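Local coordinates for Iron(III) ABC transporter, periplasmic iron-compound-binding protein (Vibrio cholerae, PDB 3TEF) that binds iron(III)-carrying catecholate siderophores in the periplasm and probably hands them to an ABC transporter of the inner membrane for iron uptake, at residues I103-E108 with Q119-L124; Q111-S116 with Y182-F187; A143-I148 with Q272-M277; N175-S180 with A259-I264. All coordinates share one frame; numbering follows the deposited sequence.

Contact 1: residues I103-E108 with Q119-L124; sequences IVFAAE and QQWRNL
F105, just beyond strand 102-104, drives its phenyl ring against the face of helix 113-128 that carries Q120, W121 and L124. From CB the side chain leaves with CG anti to the backbone N (chi1 -177°), and this carries the ring out to the helix. CD1 then lies 3.7 Å from CB of Q120. The next atom, CE1, approaches closer, 3.4 Å from that same Q120 CB, and also touches CD1 of L124 at 3.7 Å. At the far end CZ meets CD1 of W121 at 3.8 Å, near the planes of both rings, so the two aromatic residues touch edge against edge. A flat, wholly apolar ring suits the place, because A29 and A32 of helix 27-35 also pack on it. A water also bridges the two segments: it donates to V104 O (2.9 Å) and accepts from ND2 of N123 (2.9 Å). That amide nitrogen also reaches E7 O, while W121 turns its NE1 to S265 O. The chemistry therefore pairs a buried apolar patch round the F105 ring with a water that serves a carbonyl at the strand's end, joining strand edge to helix inside the N-terminal lobe.

Contact 2: residues Q111-S116 with Y182-F187; sequences QGYWES and YKDFGF
D184 places its carboxylate at the first turn of helix 113-128, where W114 N donates to OD2 over 2.7 Å with an N-H...O angle of 152°. The bond meets OD2 from above the carboxylate plane, 44° out of it. Here the packing is tight: CB of W114 sits 3.4 Å from CG of D184, and CB of Y113 lies 3.4 Å from OD2. A short acidic chain suits the spot, since a helix start would probably stabilise its negative charge in this buried setting. G112, the N-cap residue, has a phi of 105°, a region comfortable mainly for a residue without CB. The outer side is looser. K183 merely lays its CD 4.1 Å from CA of G112, and its extended chain carries NZ on to A109 O, D110 O and N175 OD1. E115 stands at the exposed margin, its OE2 6.0 Å from OD1 of D184. Around this corner, W114 packs on V141 of helix 131-154 and bonds through NE1 to D142. Y113 leans on M273 of helix 267-279 and ties its OH to T270, while Y182 OH reaches A159 O on strand 158-165.

Contact 3: residues A143-I148 with Q272-M277; sequences AQFKSI and QMVADM
V274 projects from helix 267-279 between Q144 and I148 of helix 131-154, the long helix that leads from one lobe to the other as in class III binding proteins. The two short segments run nearly parallel, 24° apart, with their axes 10.4 Å from each other. Apolar contacts do the work between the helices. CG1 of V274 presses on CB of Q144 at 3.7 Å, and the Q144 chain, extended beyond CG, crosses the valine at about a right angle. The stretched-out I148 (chi2 162°) brings CD1 to CG1 of V274 at 4.0 Å and to CB of M277 at 3.9 Å. Aromatic packing flanks this: CE2 of F145 is 4.2 Å from CG2 of V274, and the F145 ring is stacked with both W114 and F185. Within the helices, S147 OG donates to Q144 O (2.8 Å), which also takes I148 N from the same face, while NE2 of Q272 bonds OD1 of D276 at 3.0 Å; the other oxygen of D276, OD2, reaches D256 N. Branched aliphatic residues suit the seam, and glutamine, partly exposed, contributes its methylenes there. The pairing accordingly rests on shape and hydrophobic burial; no polar bond is found between the two segments.

Contact 4: residues N175-S180 with A259-I264; sequences NSRFSS and AWYIAI
Y261 O is gripped by two arginines: NH2 of R177 makes a weak bond to it (3.2 Å, 126°), and R88 NH2 supplies another. The contact joins an ST turn and type I turn at 176-179 to the end of helix 257-262, near the middle of a two-lobed, class III periplasmic binding fold. S176 OG accepts from F178 N at 2.9 Å, which fixes the turn from which R177 springs. With CG set between the backbone N and carbonyl carbon (chi1 60°) and a bend at chi3, R177 lays one face of its guanidinium against CE1 of Y261, which sits over its centre. The two planes are 28° apart, and CZ of R177 is 3.4 Å from CE1 of Y261. A water in the guanidinium plane accepts from R177 NE (2.8 Å) and donates to W260 O (2.8 Å), so arginine can hold two successive carbonyls, one directly and one by water. R88 also makes a cation-pi contact with Y261, whose OH meets R221; such a cluster of arginines is consistent with a site for an anionic ferric catecholate. F178 takes CG of R177 over one face of its ring and sets CZ 4.1 Å from CD1 of Y261. W260 directs NE1 to D276, while CZ3 at the opposite end of its indole lies 3.3 Å from OG of S180.

Overall arrangement
Contacts 1 and 2 share helix 113-128, and OG of S116 in contact 2 lies 2.8 Å from N of E108 in contact 1, a probable hydrogen bond. Contacts 2 and 3, with centres about 11 Å apart, meet through F185, whose CD2 is 3.4 Å from CG of M277. Contact 4 is nested in the loop closed by contact 3 and touches it where CE of M273 lies 3.5 Å from OG of S180. Its centre is about 14 Å from that of contact 1, which it touches through I264. Contact 4 lies nearest the centre of the chain, about 4 Å away, in the region between the lobes where proteins of this class bind their ligand, while contact 1 lies in the N-terminal lobe.

Contact 1: residues I103-E108 with Q119-L124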
loop_
_atom_site.group_PDB
_atom_site.type_symbol
_atom_site.label_atom_id
_atom_site.label_comp_id
_atom_site.label_asym_id
_atom_site.label_seq_id
_atom_site.Cartn_x
_atom_site.Cartn_y
_atom_site.Cartn_z
ATOM N N ILE A 103 1.092 -1.601 -17.116
ATOM C CA ILE A 103 1.615 -0.531 -16.283
ATOM C C ILE A 103 1.731 -1.035 -14.869
ATOM O O ILE A 103 0.842 -1.755 -14.383
ATOM C CB ILE A 103 0.675 0.683 -16.296
ATOM C CG1 ILE A 103 0.697 1.356 -17.668
ATOM C CG2 ILE A 103 1.033 1.685 -15.188
ATOM C CD1 ILE A 103 -0.429 2.379 -17.841
ATOM N N VAL A 104 2.813 -0.654 -14.200
ATOM C CA VAL A 104 2.970 -0.969 -12.786
ATOM C C VAL A 104 2.445 0.177 -11.930
ATOM O O VAL A 104 2.710 1.347 -12.199
ATOM C CB VAL A 104 4.425 -1.297 -12.410
ATOM C CG1 VAL A 104 4.557 -1.446 -10.894
ATOM C CG2 VAL A 104 4.873 -2.559 -13.111
ATOM N N PHE A 105 1.665 -0.175 -10.913
ATOM C CA PHE A 105 1.014 0.794 -10.033
ATOM C C PHE A 105 1.593 0.561 -8.649
ATOM O O PHE A 105 1.323 -0.467 -8.014
ATOM C CB PHE A 105 -0.518 0.551 -10.057
ATOM C CG PHE A 105 -1.324 1.534 -9.236
ATOM C CD1 PHE A 105 -1.790 2.719 -9.801
ATOM C CD2 PHE A 105 -1.656 1.248 -7.911
ATOM C CE1 PHE A 105 -2.539 3.622 -9.062
ATOM C CE2 PHE A 105 -2.405 2.162 -7.157
ATOM C CZ PHE A 105 -2.844 3.346 -7.742
ATOM N N ALA A 106 2.435 1.484 -8.189
ATOM C CA ALA A 106 3.195 1.210 -6.979
ATOM C C ALA A 106 3.786 2.466 -6.369
ATOM O O ALA A 106 4.032 3.453 -7.069
ATOM C CB ALA A 106 4.332 0.196 -7.296
ATOM N N ALA A 107 4.038 2.403 -5.065
ATOM C CA ALA A 107 4.721 3.475 -4.339
ATOM C C ALA A 107 6.234 3.308 -4.459
ATOM O O ALA A 107 6.715 2.200 -4.659
ATOM C CB ALA A 107 4.341 3.432 -2.897
ATOM N N GLU A 108 6.970 4.407 -4.300
ATOM C CA GLU A 108 8.442 4.363 -4.306
ATOM C C GLU A 108 9.005 4.916 -2.997
ATOM O O GLU A 108 8.695 6.040 -2.607
ATOM C CB GLU A 108 9.000 5.155 -5.484
ATOM C CG GLU A 108 8.533 4.668 -6.842
ATOM C CD GLU A 108 8.925 3.232 -7.091
ATOM O OE1 GLU A 108 10.002 2.823 -6.608
ATOM O OE2 GLU A 108 8.144 2.510 -7.741
ATOM N N GLN A 119 1.581 10.433 -8.359
ATOM C CA GLN A 119 1.892 10.136 -9.743
ATOM C C GLN A 119 1.152 8.899 -10.228
ATOM O O GLN A 119 0.753 8.848 -11.384
ATOM C CB GLN A 119 3.402 9.980 -9.969
ATOM C CG GLN A 119 3.780 9.929 -11.438
ATOM C CD GLN A 119 3.230 11.114 -12.213
ATOM O OE1 GLN A 119 3.450 12.269 -11.837
ATOM N NE2 GLN A 119 2.489 10.840 -13.280
ATOM N N GLN A 120 0.963 7.902 -9.354
ATOM C CA GLN A 120 0.253 6.700 -9.778
ATOM C C GLN A 120 -1.195 7.058 -10.111
ATOM O O GLN A 120 -1.749 6.566 -11.108
ATOM C CB GLN A 120 0.276 5.582 -8.712
ATOM C CG GLN A 120 1.654 5.234 -8.145
ATOM C CD GLN A 120 2.715 5.039 -9.231
ATOM O OE1 GLN A 120 3.624 5.862 -9.386
ATOM N NE2 GLN A 120 2.608 3.953 -9.971
ATOM N N TRP A 121 -1.823 7.888 -9.275
ATOM C CA TRP A 121 -3.192 8.302 -9.572
ATOM C C TRP A 121 -3.226 9.171 -10.832
ATOM O O TRP A 121 -4.109 9.023 -11.672
ATOM C CB TRP A 121 -3.843 9.038 -8.393
ATOM C CG TRP A 121 -3.919 8.258 -7.101
ATOM C CD1 TRP A 121 -3.546 6.952 -6.887
ATOM C CD2 TRP A 121 -4.390 8.754 -5.845
ATOM N NE1 TRP A 121 -3.762 6.615 -5.568
ATOM C CE2 TRP A 121 -4.274 7.709 -4.905
ATOM C CE3 TRP A 121 -4.895 9.992 -5.419
ATOM C CZ2 TRP A 121 -4.647 7.859 -3.567
ATOM C CZ3 TRP A 121 -5.265 10.145 -4.085
ATOM C CH2 TRP A 121 -5.136 9.089 -3.177
ATOM N N ARG A 122 -2.250 10.063 -10.977
ATOM C CA ARG A 122 -2.180 10.880 -12.187
ATOM C C ARG A 122 -2.010 10.022 -13.435
ATOM O O ARG A 122 -2.584 10.325 -14.483
ATOM C CB ARG A 122 -1.101 11.964 -12.079
ATOM C CG ARG A 122 -1.552 13.144 -11.210
ATOM C CD ARG A 122 -0.508 14.263 -11.097
ATOM N NE ARG A 122 -1.075 15.351 -10.304
ATOM C CZ ARG A 122 -0.615 15.747 -9.122
ATOM N NH1 ARG A 122 0.446 15.163 -8.588
ATOM N NH2 ARG A 122 -1.224 16.735 -8.476
ATOM N N ASN A 123 -1.252 8.933 -13.316
ATOM C CA ASN A 123 -1.118 7.990 -14.424
ATOM C C ASN A 123 -2.463 7.399 -14.842
ATOM O O ASN A 123 -2.773 7.326 -16.034
ATOM C CB ASN A 123 -0.134 6.866 -14.080
ATOM C CG ASN A 123 1.312 7.312 -14.159
ATOM O OD1 ASN A 123 1.614 8.386 -14.673
ATOM N ND2 ASN A 123 2.217 6.481 -13.654
ATOM N N LEU A 124 -3.252 6.961 -13.863
ATOM C CA LEU A 124 -4.619 6.527 -14.123
ATOM C C LEU A 124 -5.443 7.641 -14.778
ATOM O O LEU A 124 -6.175 7.401 -15.741
ATOM C CB LEU A 124 -5.304 6.063 -12.830
ATOM C CG LEU A 124 -4.674 4.861 -12.133
ATOM C CD1 LEU A 124 -5.592 4.411 -10.988
ATOM C CD2 LEU A 124 -4.495 3.738 -13.139
HETATM O O HOH W 1 1.491 3.933 -12.522
#

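Contact 2: residues Q111-S116 with Y182-F187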
loop_
_atom_site.group_PDB
_atom_site.type_symbol
_atom_site.label_atom_id
_atom_site.label_comp_id
_atom_site.label_asym_id
_atom_site.label_seq_id
_atom_site.Cartn_x
_atom_site.Cartn_y
_atom_site.Cartn_z
ATOM N N GLN A 111 11.428 8.400 -3.356
ATOM C CA GLN A 111 10.737 9.689 -3.485
ATOM C C GLN A 111 9.668 9.883 -2.408
ATOM O O GLN A 111 9.244 11.006 -2.131
ATOM C CB GLN A 111 10.161 9.886 -4.890
ATOM C CG GLN A 111 9.359 8.725 -5.411
ATOM C CD GLN A 111 8.935 8.924 -6.857
ATOM O OE1 GLN A 111 9.169 8.062 -7.710
ATOM N NE2 GLN A 111 8.316 10.066 -7.139
ATOM N N GLY A 112 9.251 8.784 -1.788
ATOM C CA GLY A 112 8.284 8.849 -0.706
ATOM C C GLY A 112 6.908 8.383 -1.137
ATOM O O GLY A 112 6.497 8.583 -2.282
ATOM N N TYR A 113 6.188 7.776 -0.199
ATOM C CA TYR A 113 4.869 7.219 -0.496
ATOM C C TYR A 113 3.905 8.206 -1.172
ATOM O O TYR A 113 3.332 7.904 -2.222
ATOM C CB TYR A 113 4.214 6.660 0.768
ATOM C CG TYR A 113 2.822 6.141 0.494
ATOM C CD1 TYR A 113 2.631 4.855 -0.019
ATOM C CD2 TYR A 113 1.699 6.937 0.726
ATOM C CE1 TYR A 113 1.366 4.376 -0.289
ATOM C CE2 TYR A 113 0.418 6.465 0.461
ATOM C CZ TYR A 113 0.266 5.182 -0.048
ATOM O OH TYR A 113 -0.974 4.694 -0.337
ATOM N N TRP A 114 3.708 9.377 -0.577
ATOM C CA TRP A 114 2.670 10.275 -1.095
ATOM C C TRP A 114 3.027 10.928 -2.435
ATOM O O TRP A 114 2.197 10.975 -3.348
ATOM C CB TRP A 114 2.218 11.299 -0.036
ATOM C CG TRP A 114 1.144 12.264 -0.502
ATOM C CD1 TRP A 114 1.156 13.631 -0.356
ATOM C CD2 TRP A 114 -0.078 11.950 -1.190
ATOM N NE1 TRP A 114 0.028 14.175 -0.911
ATOM C CE2 TRP A 114 -0.753 13.166 -1.428
ATOM C CE3 TRP A 114 -0.673 10.756 -1.629
ATOM C CZ2 TRP A 114 -1.992 13.233 -2.076
ATOM C CZ3 TRP A 114 -1.903 10.818 -2.281
ATOM C CH2 TRP A 114 -2.547 12.053 -2.502
ATOM N N GLU A 115 4.264 11.398 -2.578
ATOM C CA GLU A 115 4.676 11.964 -3.861
ATOM C C GLU A 115 4.545 10.924 -4.970
ATOM O O GLU A 115 4.040 11.226 -6.046
ATOM C CB GLU A 115 6.105 12.518 -3.805
ATOM C CG GLU A 115 6.321 13.604 -2.758
ATOM C CD GLU A 115 5.734 14.945 -3.157
ATOM O OE1 GLU A 115 4.953 14.989 -4.135
ATOM O OE2 GLU A 115 6.059 15.959 -2.493
ATOM N N SER A 116 4.970 9.692 -4.704
ATOM C CA SER A 116 4.882 8.662 -5.731
ATOM C C SER A 116 3.451 8.195 -5.977
ATOM O O SER A 116 3.070 7.950 -7.117
ATOM C CB SER A 116 5.824 7.475 -5.447
ATOM O OG SER A 116 5.460 6.792 -4.265
ATOM N N TYR A 182 7.317 8.567 7.876
ATOM C CA TYR A 182 8.399 9.500 8.174
ATOM C C TYR A 182 8.454 10.666 7.195
ATOM O O TYR A 182 8.607 11.821 7.598
ATOM C CB TYR A 182 9.729 8.736 8.211
ATOM C CG TYR A 182 9.652 7.606 9.206
ATOM C CD1 TYR A 182 9.634 7.875 10.564
ATOM C CD2 TYR A 182 9.520 6.280 8.795
ATOM C CE1 TYR A 182 9.523 6.874 11.493
ATOM C CE2 TYR A 182 9.400 5.257 9.732
ATOM C CZ TYR A 182 9.405 5.565 11.077
ATOM O OH TYR A 182 9.297 4.580 12.035
ATOM N N LYS A 183 8.324 10.360 5.909
ATOM C CA LYS A 183 8.480 11.363 4.861
ATOM C C LYS A 183 7.220 12.193 4.616
ATOM O O LYS A 183 7.301 13.355 4.208
ATOM C CB LYS A 183 8.954 10.716 3.557
ATOM C CG LYS A 183 10.278 9.981 3.684
ATOM C CD LYS A 183 10.893 9.662 2.327
ATOM C CE LYS A 183 12.194 8.885 2.499
ATOM N NZ LYS A 183 12.888 8.658 1.199
ATOM N N ASP A 184 6.061 11.598 4.859
ATOM C CA ASP A 184 4.793 12.264 4.567
ATOM C C ASP A 184 4.027 12.670 5.802
ATOM O O ASP A 184 3.428 13.729 5.824
ATOM C CB ASP A 184 3.911 11.382 3.686
ATOM C CG ASP A 184 4.591 11.000 2.394
ATOM O OD1 ASP A 184 5.221 11.877 1.766
ATOM O OD2 ASP A 184 4.513 9.817 2.009
ATOM N N PHE A 185 4.037 11.826 6.826
ATOM C CA PHE A 185 3.243 12.081 8.015
ATOM C C PHE A 185 4.037 12.813 9.094
ATOM O O PHE A 185 3.476 13.240 10.106
ATOM C CB PHE A 185 2.670 10.769 8.545
ATOM C CG PHE A 185 1.553 10.212 7.702
ATOM C CD1 PHE A 185 0.464 11.000 7.360
ATOM C CD2 PHE A 185 1.599 8.906 7.236
ATOM C CE1 PHE A 185 -0.573 10.493 6.591
ATOM C CE2 PHE A 185 0.561 8.388 6.457
ATOM C CZ PHE A 185 -0.528 9.175 6.140
ATOM N N GLY A 186 5.345 12.922 8.882
ATOM C CA GLY A 186 6.182 13.800 9.683
ATOM C C GLY A 186 6.755 13.268 10.983
ATOM O O GLY A 186 7.238 14.047 11.809
ATOM N N PHE A 187 6.713 11.956 11.187
ATOM C CA PHE A 187 7.380 11.374 12.344
ATOM C C PHE A 187 8.875 11.299 12.072
ATOM O O PHE A 187 9.306 11.281 10.921
ATOM C CB PHE A 187 6.865 9.958 12.613
ATOM C CG PHE A 187 5.494 9.903 13.210
ATOM C CD1 PHE A 187 5.295 10.157 14.556
ATOM C CD2 PHE A 187 4.401 9.549 12.432
ATOM C CE1 PHE A 187 4.037 10.092 15.105
ATOM C CE2 PHE A 187 3.129 9.475 12.978
ATOM C CZ PHE A 187 2.945 9.741 14.318
#

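Contact 3: residues A143-I148 with Q272-M277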
loop_
_atom_site.group_PDB
_atom_site.type_symbol
_atom_site.label_atom_id
_atom_site.label_comp_id
_atom_site.label_asym_id
_atom_site.label_seq_id
_atom_site.Cartn_x
_atom_site.Cartn_y
_atom_site.Cartn_z
ATOM N N ALA A 143 -4.218 17.758 1.554
ATOM C CA ALA A 143 -4.434 18.643 2.693
ATOM C C ALA A 143 -4.353 17.873 4.003
ATOM O O ALA A 143 -3.854 18.387 5.008
ATOM C CB ALA A 143 -5.773 19.372 2.572
ATOM N N GLN A 144 -4.842 16.638 3.971
ATOM C CA GLN A 144 -4.816 15.740 5.121
ATOM C C GLN A 144 -3.383 15.351 5.499
ATOM O O GLN A 144 -3.008 15.401 6.675
ATOM C CB GLN A 144 -5.667 14.496 4.838
ATOM C CG GLN A 144 -7.175 14.771 4.712
ATOM C CD GLN A 144 -7.966 13.582 4.175
ATOM O OE1 GLN A 144 -7.526 12.884 3.259
ATOM N NE2 GLN A 144 -9.142 13.343 4.755
ATOM N N PHE A 145 -2.591 14.961 4.504
ATOM C CA PHE A 145 -1.172 14.706 4.714
ATOM C C PHE A 145 -0.486 15.916 5.329
ATOM O O PHE A 145 0.269 15.790 6.292
ATOM C CB PHE A 145 -0.472 14.358 3.401
ATOM C CG PHE A 145 -0.502 12.884 3.064
ATOM C CD1 PHE A 145 0.410 12.008 3.640
ATOM C CD2 PHE A 145 -1.433 12.386 2.170
ATOM C CE1 PHE A 145 0.385 10.647 3.329
ATOM C CE2 PHE A 145 -1.463 11.035 1.854
ATOM C CZ PHE A 145 -0.557 10.162 2.435
ATOM N N LYS A 146 -0.738 17.088 4.752
ATOM C CA LYS A 146 -0.045 18.299 5.176
ATOM C C LYS A 146 -0.372 18.629 6.629
ATOM O O LYS A 146 0.507 19.026 7.402
ATOM C CB LYS A 146 -0.412 19.475 4.267
ATOM C CG LYS A 146 0.040 19.321 2.821
ATOM C CD LYS A 146 1.553 19.289 2.702
ATOM C CE LYS A 146 2.007 19.083 1.248
ATOM N NZ LYS A 146 1.491 20.136 0.318
ATOM N N SER A 147 -1.637 18.462 6.999
ATOM C CA SER A 147 -2.073 18.772 8.355
ATOM C C SER A 147 -1.425 17.837 9.381
ATOM O O SER A 147 -0.926 18.287 10.412
ATOM C CB SER A 147 -3.598 18.724 8.461
ATOM O OG SER A 147 -4.079 17.412 8.229
ATOM N N ILE A 148 -1.415 16.539 9.086
ATOM C CA ILE A 148 -0.791 15.566 9.977
ATOM C C ILE A 148 0.694 15.839 10.151
ATOM O O ILE A 148 1.220 15.801 11.265
ATOM C CB ILE A 148 -0.945 14.130 9.438
ATOM C CG1 ILE A 148 -2.418 13.723 9.434
ATOM C CG2 ILE A 148 -0.094 13.172 10.257
ATOM C CD1 ILE A 148 -2.720 12.530 8.546
ATOM N N GLN A 272 -7.574 5.520 4.358
ATOM C CA GLN A 272 -7.452 4.792 5.614
ATOM C C GLN A 272 -6.136 5.067 6.346
ATOM O O GLN A 272 -6.120 5.167 7.575
ATOM C CB GLN A 272 -7.638 3.286 5.399
ATOM C CG GLN A 272 -7.654 2.471 6.684
ATOM C CD GLN A 272 -8.872 2.760 7.538
ATOM O OE1 GLN A 272 -10.002 2.643 7.069
ATOM N NE2 GLN A 272 -8.646 3.167 8.785
ATOM N N MET A 273 -5.030 5.160 5.603
ATOM C CA MET A 273 -3.759 5.527 6.222
ATOM C C MET A 273 -3.892 6.862 6.944
ATOM O O MET A 273 -3.416 7.018 8.063
ATOM C CB MET A 273 -2.644 5.617 5.175
ATOM C CG MET A 273 -2.332 4.273 4.500
ATOM S SD MET A 273 -1.291 4.465 3.049
ATOM C CE MET A 273 0.180 5.176 3.800
ATOM N N VAL A 274 -4.500 7.831 6.270
ATOM C CA VAL A 274 -4.746 9.140 6.878
ATOM C C VAL A 274 -5.585 9.009 8.158
ATOM O O VAL A 274 -5.237 9.567 9.209
ATOM C CB VAL A 274 -5.439 10.094 5.890
ATOM C CG1 VAL A 274 -6.053 11.281 6.632
ATOM C CG2 VAL A 274 -4.453 10.571 4.838
ATOM N N ALA A 275 -6.673 8.257 8.075
ATOM C CA ALA A 275 -7.525 8.035 9.244
ATOM C C ALA A 275 -6.734 7.405 10.387
ATOM O O ALA A 275 -6.896 7.795 11.545
ATOM C CB ALA A 275 -8.729 7.177 8.895
ATOM N N ASP A 276 -5.885 6.429 10.072
ATOM C CA ASP A 276 -5.091 5.767 11.104
ATOM C C ASP A 276 -4.147 6.750 11.786
ATOM O O ASP A 276 -3.994 6.723 13.009
ATOM C CB ASP A 276 -4.279 4.588 10.546
ATOM C CG ASP A 276 -5.130 3.377 10.208
ATOM O OD1 ASP A 276 -6.295 3.287 10.666
ATOM O OD2 ASP A 276 -4.613 2.488 9.488
ATOM N N MET A 277 -3.505 7.607 10.994
ATOM C CA MET A 277 -2.556 8.578 11.531
ATOM C C MET A 277 -3.277 9.621 12.394
ATOM O O MET A 277 -2.797 9.993 13.463
ATOM C CB MET A 277 -1.758 9.250 10.411
ATOM C CG MET A 277 -0.772 8.335 9.663
ATOM S SD MET A 277 0.761 7.881 10.538
ATOM C CE MET A 277 0.207 6.485 11.506
#

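Contact 4: residues N175-S180 with A259-I264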
loop_
_atom_site.group_PDB
_atom_site.type_symbol
_atom_site.label_atom_id
_atom_site.label_comp_id
_atom_site.label_asym_id
_atom_site.label_seq_id
_atom_site.Cartn_x
_atom_site.Cartn_y
_atom_site.Cartn_z
ATOM N N ASN A 175 13.177 4.865 4.552
ATOM C CA ASN A 175 13.464 4.470 3.182
ATOM C C ASN A 175 12.958 3.071 2.877
ATOM O O ASN A 175 13.624 2.266 2.228
ATOM C CB ASN A 175 14.957 4.613 2.903
ATOM C CG ASN A 175 15.422 6.059 3.019
ATOM O OD1 ASN A 175 14.801 6.964 2.463
ATOM N ND2 ASN A 175 16.498 6.282 3.766
ATOM N N SER A 176 11.746 2.806 3.345
ATOM C CA SER A 176 11.134 1.500 3.234
ATOM C C SER A 176 9.749 1.643 2.618
ATOM O O SER A 176 9.300 2.751 2.292
ATOM C CB SER A 176 10.983 0.882 4.623
ATOM O OG SER A 176 9.911 1.506 5.318
ATOM N N ARG A 177 9.066 0.515 2.482
ATOM C CA ARG A 177 7.705 0.524 1.982
ATOM C C ARG A 177 6.802 1.363 2.886
ATOM O O ARG A 177 5.723 1.764 2.469
ATOM C CB ARG A 177 7.169 -0.903 1.894
ATOM C CG ARG A 177 7.147 -1.637 3.233
ATOM C CD ARG A 177 6.932 -3.133 3.013
ATOM N NE ARG A 177 5.646 -3.402 2.373
ATOM C CZ ARG A 177 5.387 -4.474 1.632
ATOM N NH1 ARG A 177 6.333 -5.390 1.414
ATOM N NH2 ARG A 177 4.181 -4.636 1.101
ATOM N N PHE A 178 7.235 1.612 4.121
ATOM C CA PHE A 178 6.440 2.440 5.043
ATOM C C PHE A 178 7.004 3.856 5.158
ATOM O O PHE A 178 6.873 4.504 6.194
ATOM C CB PHE A 178 6.317 1.781 6.423
ATOM C CG PHE A 178 5.701 0.419 6.380
ATOM C CD1 PHE A 178 4.357 0.263 6.077
ATOM C CD2 PHE A 178 6.465 -0.717 6.616
ATOM C CE1 PHE A 178 3.788 -1.008 6.019
ATOM C CE2 PHE A 178 5.900 -1.986 6.575
ATOM C CZ PHE A 178 4.560 -2.131 6.277
ATOM N N SER A 179 7.621 4.328 4.080
ATOM C CA SER A 179 8.187 5.678 4.045
ATOM C C SER A 179 7.176 6.760 4.455
ATOM O O SER A 179 7.552 7.779 5.034
ATOM C CB SER A 179 8.758 5.986 2.658
ATOM O OG SER A 179 7.745 6.101 1.673
ATOM N N SER A 180 5.896 6.523 4.170
ATOM C CA SER A 180 4.834 7.486 4.483
ATOM C C SER A 180 4.904 8.000 5.919
ATOM O O SER A 180 4.712 9.196 6.175
ATOM C CB SER A 180 3.474 6.837 4.254
ATOM O OG SER A 180 3.403 5.648 5.014
ATOM N N ALA A 259 -4.713 -1.504 4.196
ATOM C CA ALA A 259 -4.410 -0.181 3.678
ATOM C C ALA A 259 -2.905 0.059 3.561
ATOM O O ALA A 259 -2.456 0.652 2.586
ATOM C CB ALA A 259 -5.037 0.899 4.535
ATOM N N TRP A 260 -2.146 -0.377 4.569
ATOM C CA TRP A 260 -0.711 -0.054 4.642
ATOM C C TRP A 260 0.203 -1.056 3.948
ATOM O O TRP A 260 1.291 -0.698 3.488
ATOM C CB TRP A 260 -0.263 0.080 6.103
ATOM C CG TRP A 260 -0.828 1.279 6.821
ATOM C CD1 TRP A 260 -2.077 1.389 7.370
ATOM C CD2 TRP A 260 -0.161 2.519 7.101
ATOM N NE1 TRP A 260 -2.233 2.622 7.947
ATOM C CE2 TRP A 260 -1.070 3.335 7.798
ATOM C CE3 TRP A 260 1.113 3.026 6.804
ATOM C CZ2 TRP A 260 -0.749 4.628 8.221
ATOM C CZ3 TRP A 260 1.433 4.299 7.230
ATOM C CH2 TRP A 260 0.507 5.088 7.928
ATOM N N TYR A 261 -0.238 -2.307 3.872
ATOM C CA TYR A 261 0.645 -3.387 3.458
ATOM C C TYR A 261 0.200 -4.048 2.145
ATOM O O TYR A 261 1.016 -4.354 1.283
ATOM C CB TYR A 261 0.742 -4.413 4.593
ATOM C CG TYR A 261 1.660 -5.576 4.292
ATOM C CD1 TYR A 261 3.037 -5.403 4.243
ATOM C CD2 TYR A 261 1.144 -6.843 4.062
ATOM C CE1 TYR A 261 3.885 -6.477 3.962
ATOM C CE2 TYR A 261 1.981 -7.924 3.786
ATOM C CZ TYR A 261 3.342 -7.729 3.739
ATOM O OH TYR A 261 4.162 -8.801 3.466
ATOM N N ILE A 262 -1.105 -4.255 1.999
ATOM C CA ILE A 262 -1.648 -4.964 0.842
ATOM C C ILE A 262 -2.006 -4.047 -0.327
ATOM O O ILE A 262 -1.528 -4.237 -1.449
ATOM C CB ILE A 262 -2.908 -5.792 1.217
ATOM C CG1 ILE A 262 -2.571 -6.852 2.283
ATOM C CG2 ILE A 262 -3.529 -6.427 -0.033
ATOM C CD1 ILE A 262 -1.632 -7.935 1.814
ATOM N N ALA A 263 -2.843 -3.050 -0.064
ATOM C CA ALA A 263 -3.473 -2.266 -1.120
ATOM C C ALA A 263 -2.637 -1.035 -1.404
ATOM O O ALA A 263 -3.097 0.106 -1.299
ATOM C CB ALA A 263 -4.900 -1.864 -0.704
ATOM N N ILE A 264 -1.392 -1.285 -1.779
ATOM C CA ILE A 264 -0.410 -0.215 -1.931
ATOM C C ILE A 264 -0.864 0.861 -2.915
ATOM O O ILE A 264 -1.195 0.578 -4.067
ATOM C CB ILE A 264 0.925 -0.807 -2.376
ATOM C CG1 ILE A 264 1.484 -1.722 -1.277
ATOM C CG2 ILE A 264 1.902 0.302 -2.748
ATOM C CD1 ILE A 264 2.601 -2.649 -1.761
HETATM O O HOH W 2 3.499 -1.597 2.012
#